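Local coordinates for ferric vibriobactin ABC transporter, periplasmic ferric vibriobactin-binding protein (Vibrio cholerae, PDB 3R5T) that binds ferric vibriobactin in the periplasm, probably handing the iron-siderophore complex to its ABC transporter for uptake, at residues V92-A97 with T113-Y118. Sequence-based numbering, arbitrary orientation.
Sequences VSMIGA and TILVDY. With VBN ((4S,5R)-N-{3-[(2,3-dihydroxybenzoyl)amino]propyl}-2-(2,3-dihydroxyphenyl)-N-[3-({[(4S,5R)-2-(2,3-dihydroxyphenyl)-5-met hyl-4,5-dihydro-1,3-oxazol-4-yl]carbonyl}amino)propyl]-5-methyl-4,5-dihydro-1,3-oxazole-4-carboxamide), chain B; MOH (methanol), chain D.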
ATOM      1  N   VAL A  92      -7.898   1.994  12.631  1.00 16.07           N
ATOM      2  CA  VAL A  92      -7.916   0.536  12.500  1.00 14.83           C
ATOM      3  C   VAL A  92      -8.149   0.150  11.047  1.00 13.88           C
ATOM      4  O   VAL A  92      -8.897   0.819  10.349  1.00 14.83           O
ATOM      5  CB  VAL A  92      -9.049  -0.075  13.380  1.00 15.69           C
ATOM      6  CG1 VAL A  92      -9.062  -1.584  13.304  1.00 16.67           C
ATOM      7  CG2 VAL A  92      -8.923   0.360  14.843  1.00 16.59           C
ATOM      8  N   SER A  93      -7.511  -0.923  10.593  1.00 14.42           N
ATOM      9  CA  SER A  93      -7.715  -1.425   9.242  1.00 14.23           C
ATOM     10  C   SER A  93      -8.707  -2.563   9.230  1.00 14.16           C
ATOM     11  O   SER A  93      -8.847  -3.299  10.216  1.00 15.44           O
ATOM     12  CB  SER A  93      -6.396  -1.849   8.598  1.00 14.27           C
ATOM     13  OG  SER A  93      -5.848  -2.961   9.269  1.00 14.91           O
ATOM     14  N   MET A  94      -9.385  -2.694   8.094  1.00 15.68           N
ATOM     15  CA  MET A  94     -10.476  -3.646   7.912  1.00 18.03           C
ATOM     16  C   MET A  94     -10.009  -5.085   7.683  1.00 18.73           C
ATOM     17  O   MET A  94     -10.619  -6.036   8.180  1.00 21.13           O
ATOM     18  CB  MET A  94     -11.304  -3.188   6.708  1.00 20.51           C
ATOM     19  CG  MET A  94     -12.548  -3.999   6.431  1.00 23.34           C
ATOM     20  SD  MET A  94     -13.794  -3.662   7.679  1.00 26.37           S
ATOM     21  CE  MET A  94     -15.245  -4.349   6.890  1.00 27.75           C
ATOM     22  N   ILE A  95      -8.938  -5.237   6.909  1.00 16.49           N
ATOM     23  CA  ILE A  95      -8.439  -6.566   6.526  1.00 16.51           C
ATOM     24  C   ILE A  95      -6.948  -6.529   6.242  1.00 14.93           C
ATOM     25  O   ILE A  95      -6.443  -5.572   5.642  1.00 14.64           O
ATOM     26  CB  ILE A  95      -9.201  -7.132   5.302  1.00 17.52           C
ATOM     27  CG1 ILE A  95      -8.680  -8.517   4.916  1.00 16.10           C
ATOM     28  CG2 ILE A  95      -9.091  -6.164   4.120  1.00 16.24           C
ATOM     29  CD1 ILE A  95      -9.629  -9.285   3.967  1.00 14.89           C
ATOM     30  N   GLY A  96      -6.244  -7.579   6.665  1.00 15.72           N
ATOM     31  CA  GLY A  96      -4.793  -7.623   6.531  1.00 14.48           C
ATOM     32  C   GLY A  96      -4.201  -8.093   7.846  1.00 14.85           C
ATOM     33  O   GLY A  96      -4.893  -8.115   8.872  1.00 14.81           O
ATOM     34  N   ALA A  97      -2.929  -8.469   7.836  1.00 13.20           N
ATOM     35  CA  ALA A  97      -2.297  -8.946   9.074  1.00 13.33           C
ATOM     36  C   ALA A  97      -2.315  -7.903  10.203  1.00 15.09           C
ATOM     37  O   ALA A  97      -2.234  -8.259  11.395  1.00 16.68           O
ATOM     38  CB  ALA A  97      -0.861  -9.421   8.807  1.00 13.22           C
ATOM     39  N   THR A 113     -12.623   5.834  17.574  1.00 17.22           N
ATOM     40  CA  THR A 113     -11.918   4.823  16.791  1.00 18.69           C
ATOM     41  C   THR A 113     -12.575   4.677  15.422  1.00 17.78           C
ATOM     42  O   THR A 113     -13.788   4.500  15.329  1.00 19.28           O
ATOM     43  CB  THR A 113     -11.916   3.481  17.563  1.00 19.66           C
ATOM     44  OG1 THR A 113     -11.218   3.670  18.793  1.00 18.86           O
ATOM     45  CG2 THR A 113     -11.219   2.376  16.780  1.00 17.05           C
ATOM     46  N   ILE A 114     -11.765   4.775  14.371  1.00 15.97           N
ATOM     47  CA  ILE A 114     -12.262   4.663  12.999  1.00 17.56           C
ATOM     48  C   ILE A 114     -11.660   3.462  12.269  1.00 17.93           C
ATOM     49  O   ILE A 114     -10.571   2.982  12.616  1.00 16.96           O
ATOM     50  CB  ILE A 114     -12.049   5.968  12.195  1.00 16.92           C
ATOM     51  CG1 ILE A 114     -10.546   6.270  11.988  1.00 16.28           C
ATOM     52  CG2 ILE A 114     -12.822   7.117  12.865  1.00 17.39           C
ATOM     53  CD1 ILE A 114     -10.293   7.397  10.960  1.00 14.81           C
ATOM     54  N   LEU A 115     -12.391   2.987  11.265  1.00 18.74           N
ATOM     55  CA  LEU A 115     -12.058   1.755  10.555  1.00 17.80           C
ATOM     56  C   LEU A 115     -12.064   2.019   9.043  1.00 18.36           C
ATOM     57  O   LEU A 115     -13.083   2.446   8.478  1.00 17.36           O
ATOM     58  CB  LEU A 115     -13.093   0.689  10.921  1.00 16.33           C
ATOM     59  CG  LEU A 115     -13.072  -0.664  10.222  1.00 15.33           C
ATOM     60  CD1 LEU A 115     -11.773  -1.402  10.514  1.00 16.24           C
ATOM     61  CD2 LEU A 115     -14.274  -1.502  10.620  1.00 15.83           C
ATOM     62  N   VAL A 116     -10.918   1.757   8.406  1.00 17.53           N
ATOM     63  CA  VAL A 116     -10.711   1.998   6.983  1.00 18.37           C
ATOM     64  C   VAL A 116     -10.191   0.729   6.318  1.00 15.74           C
ATOM     65  O   VAL A 116      -9.547  -0.112   6.950  1.00 15.79           O
ATOM     66  CB  VAL A 116      -9.718   3.171   6.735  1.00 17.81           C
ATOM     67  CG1 VAL A 116     -10.290   4.469   7.300  1.00 18.00           C
ATOM     68  CG2 VAL A 116      -8.340   2.867   7.344  1.00 15.26           C
ATOM     69  N   ASP A 117     -10.503   0.574   5.040  1.00 17.60           N
ATOM     70  CA  ASP A 117     -10.015  -0.556   4.269  1.00 18.40           C
ATOM     71  C   ASP A 117      -9.057  -0.035   3.213  1.00 18.35           C
ATOM     72  O   ASP A 117      -9.462   0.693   2.297  1.00 18.12           O
ATOM     73  CB  ASP A 117     -11.184  -1.296   3.627  1.00 16.94           C
ATOM     74  CG  ASP A 117     -10.760  -2.593   2.953  1.00 17.36           C
ATOM     75  OD1 ASP A 117      -9.541  -2.876   2.891  1.00 16.71           O
ATOM     76  OD2 ASP A 117     -11.665  -3.318   2.492  1.00 20.63           O
ATOM     77  N   TYR A 118      -7.782  -0.374   3.349  1.00 16.77           N
ATOM     78  CA  TYR A 118      -6.778   0.069   2.399  1.00 16.25           C
ATOM     79  C   TYR A 118      -6.631  -0.883   1.218  1.00 16.10           C
ATOM     80  O   TYR A 118      -5.870  -0.605   0.287  1.00 18.65           O
ATOM     81  CB  TYR A 118      -5.429   0.265   3.082  1.00 16.23           C
ATOM     82  CG  TYR A 118      -4.916  -0.973   3.792  1.00 16.41           C
ATOM     83  CD1 TYR A 118      -4.548  -2.113   3.080  1.00 15.66           C
ATOM     84  CD2 TYR A 118      -4.768  -0.991   5.176  1.00 15.89           C
ATOM     85  CE1 TYR A 118      -4.059  -3.251   3.729  1.00 14.85           C
ATOM     86  CE2 TYR A 118      -4.289  -2.110   5.832  1.00 14.39           C
ATOM     87  CZ  TYR A 118      -3.923  -3.248   5.117  1.00 13.94           C
ATOM     88  OH  TYR A 118      -3.430  -4.353   5.799  1.00 12.20           O
TER
HETATM   89  C   VBN B   1       1.133 -13.322   4.749  1.00 20.18           C
HETATM   90  N   VBN B   1      -0.362 -11.475   5.632  1.00 17.13           N
HETATM   91  O   VBN B   1       0.255 -13.825   4.131  1.00 19.18           O
HETATM   92  CA  VBN B   1       0.856 -12.250   5.795  1.00 19.99           C
HETATM   93  CB  VBN B   1       0.668 -12.811   7.255  1.00 21.71           C
HETATM   94  CAB VBN B   1       6.845  -6.910   5.422  1.00 20.62           C
HETATM   95  OAC VBN B   1       2.012 -12.831  -0.686  1.00 20.17           O
HETATM   96  OAD VBN B   1       4.959 -10.698   7.177  1.00 19.30           O
HETATM   97  OAF VBN B   1      -0.919  -8.670   2.529  1.00 15.06           O
HETATM   98  OAG VBN B   1      -5.141  -9.965   4.113  1.00 16.45           O
HETATM   99  OAH VBN B   1      -1.237  -8.280   5.528  1.00 14.35           O
HETATM  100  OAI VBN B   1       0.413 -10.966   2.724  1.00 16.62           O
HETATM  101  OAJ VBN B   1      -2.485 -10.519   4.316  1.00 13.91           O
HETATM  102  OAK VBN B   1       1.309  -9.112   5.085  1.00 14.83           O
HETATM  103  CAL VBN B   1      -0.182  -9.287  -1.086  1.00 16.82           C
HETATM  104  CAM VBN B   1      -4.985 -11.963   7.254  1.00 20.99           C
HETATM  105  CAN VBN B   1       0.712  -5.671   7.320  1.00 14.64           C
HETATM  106  CAO VBN B   1      -0.688  -8.648   0.095  1.00 15.82           C
HETATM  107  CAP VBN B   1      -5.513 -11.189   6.182  1.00 18.90           C
HETATM  108  CAQ VBN B   1      -0.418  -6.365   6.775  1.00 13.51           C
HETATM  109  CAR VBN B   1       0.538 -10.534  -0.994  1.00 18.33           C
HETATM  110  CAS VBN B   1      -3.616 -12.258   7.319  1.00 19.79           C
HETATM  111  CAT VBN B   1       2.026  -6.169   7.130  1.00 15.99           C
HETATM  112  CAU VBN B   1       3.047 -14.888   2.415  1.00 20.51           C
HETATM  113  CAV VBN B   1       4.989 -13.702   5.064  1.00 19.77           C
HETATM  114  CAW VBN B   1       1.854 -14.616   1.483  1.00 18.84           C
HETATM  115  CAX VBN B   1       6.128 -12.896   5.732  1.00 20.46           C
HETATM  116  CAY VBN B   1       2.702 -15.077   3.893  1.00 18.93           C
HETATM  117  CAZ VBN B   1       3.570 -13.280   5.478  1.00 18.41           C
HETATM  118  NBB VBN B   1       1.330 -13.253   1.469  1.00 15.34           N
HETATM  119  NBC VBN B   1       6.104 -11.502   5.294  1.00 20.29           N
HETATM  120  NBD VBN B   1       3.900  -8.754   5.148  1.00 18.28           N
HETATM  121  OBF VBN B   1       4.668  -7.151   6.675  1.00 16.84           O
HETATM  122  CBG VBN B   1       1.452 -12.443   0.279  1.00 19.44           C
HETATM  123  CBH VBN B   1       5.451 -10.473   6.109  1.00 19.50           C
HETATM  124  CBJ VBN B   1      -1.374 -12.242   6.309  1.00 18.37           C
HETATM  125  CBK VBN B   1      -0.471  -9.257   1.365  1.00 15.62           C
HETATM  126  CBL VBN B   1      -4.658 -10.716   5.169  1.00 16.86           C
HETATM  127  CBM VBN B   1      -0.195  -7.534   6.052  1.00 13.84           C
HETATM  128  CBN VBN B   1       0.203 -10.440   1.458  1.00 16.50           C
HETATM  129  CBO VBN B   1      -3.357 -11.004   5.242  1.00 15.74           C
HETATM  130  CBP VBN B   1       1.076  -8.009   5.872  1.00 14.65           C
HETATM  131  CBQ VBN B   1       0.731 -11.101   0.224  1.00 18.60           C
HETATM  132  CBR VBN B   1      -2.810 -11.781   6.365  1.00 17.09           C
HETATM  133  CBS VBN B   1       2.233  -7.287   6.412  1.00 15.58           C
HETATM  134  CBU VBN B   1       5.902  -7.827   6.180  1.00 18.19           C
HETATM  135  CBW VBN B   1       3.584  -7.929   6.271  1.00 17.56           C
HETATM  136  CBX VBN B   1       5.295  -9.117   5.432  1.00 18.78           C
HETATM  137  NBY VBN B   1       2.489 -13.851   4.669  1.00 20.43           N
HETATM  138  OG1 VBN B   1      -0.813 -12.950   7.393  1.00 21.39           O
HETATM  139  CG2 VBN B   1       1.440 -12.152   8.387  1.00 23.10           C
HETATM  140  C   MOH D   3     -13.175   1.996   3.934  1.00 15.88           C
HETATM  141  O   MOH D   3     -11.906   2.634   3.817  1.00 19.71           O
HETATM  142  O   HOH W   1      -7.829  -2.940   5.015  1.00 14.84           O
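Three backbone hydrogen bonds join Val92–Met94 to Ile114–Val116 in parallel register: Val92 N to Ile114 O (2.8 Å), Val116 N to Val92 O (3.0 Å) and Met94 N to Val116 O (2.8 Å). The last is the most bent, 131° at the hydrogen, with its donor tilted from the carbonyl plane, where strand 89-93 ends; beyond it the two segments diverge. There a water takes over, accepting from Ile95 N (3.2 Å) and donating to Asp117 OD1 (2.7 Å). Ser119 also bonds OD1, while OD2 forms a salt bridge with Arg212, so the carboxylate is held at both oxygens. The same water lies over the centre of one face of the Tyr118 ring. With CG set between its backbone N and carbonyl carbon (chi1 57°), Tyr118 lays its ring obliquely beside Ser93 CB, 3.5 Å from CE2, and its OH reaches Asp98 and Arg269. On the face of Val92 and Leu115, covered by helix 104-108, Leu115 CD1 touches Val92 CG1. Just past the strand end, the bend in the Met94 chain turns SD onto Leu115 CD2 (3.7 Å). This is the parallel pair of a beta-alpha-beta unit, its second strand at the sheet edge. Farther on, Ala97 N donates almost straight to vibriobactin OAH (2.9 Å, 173°). The backbone bonds and the water bridge probably help set the loop that meets the ferric siderophore.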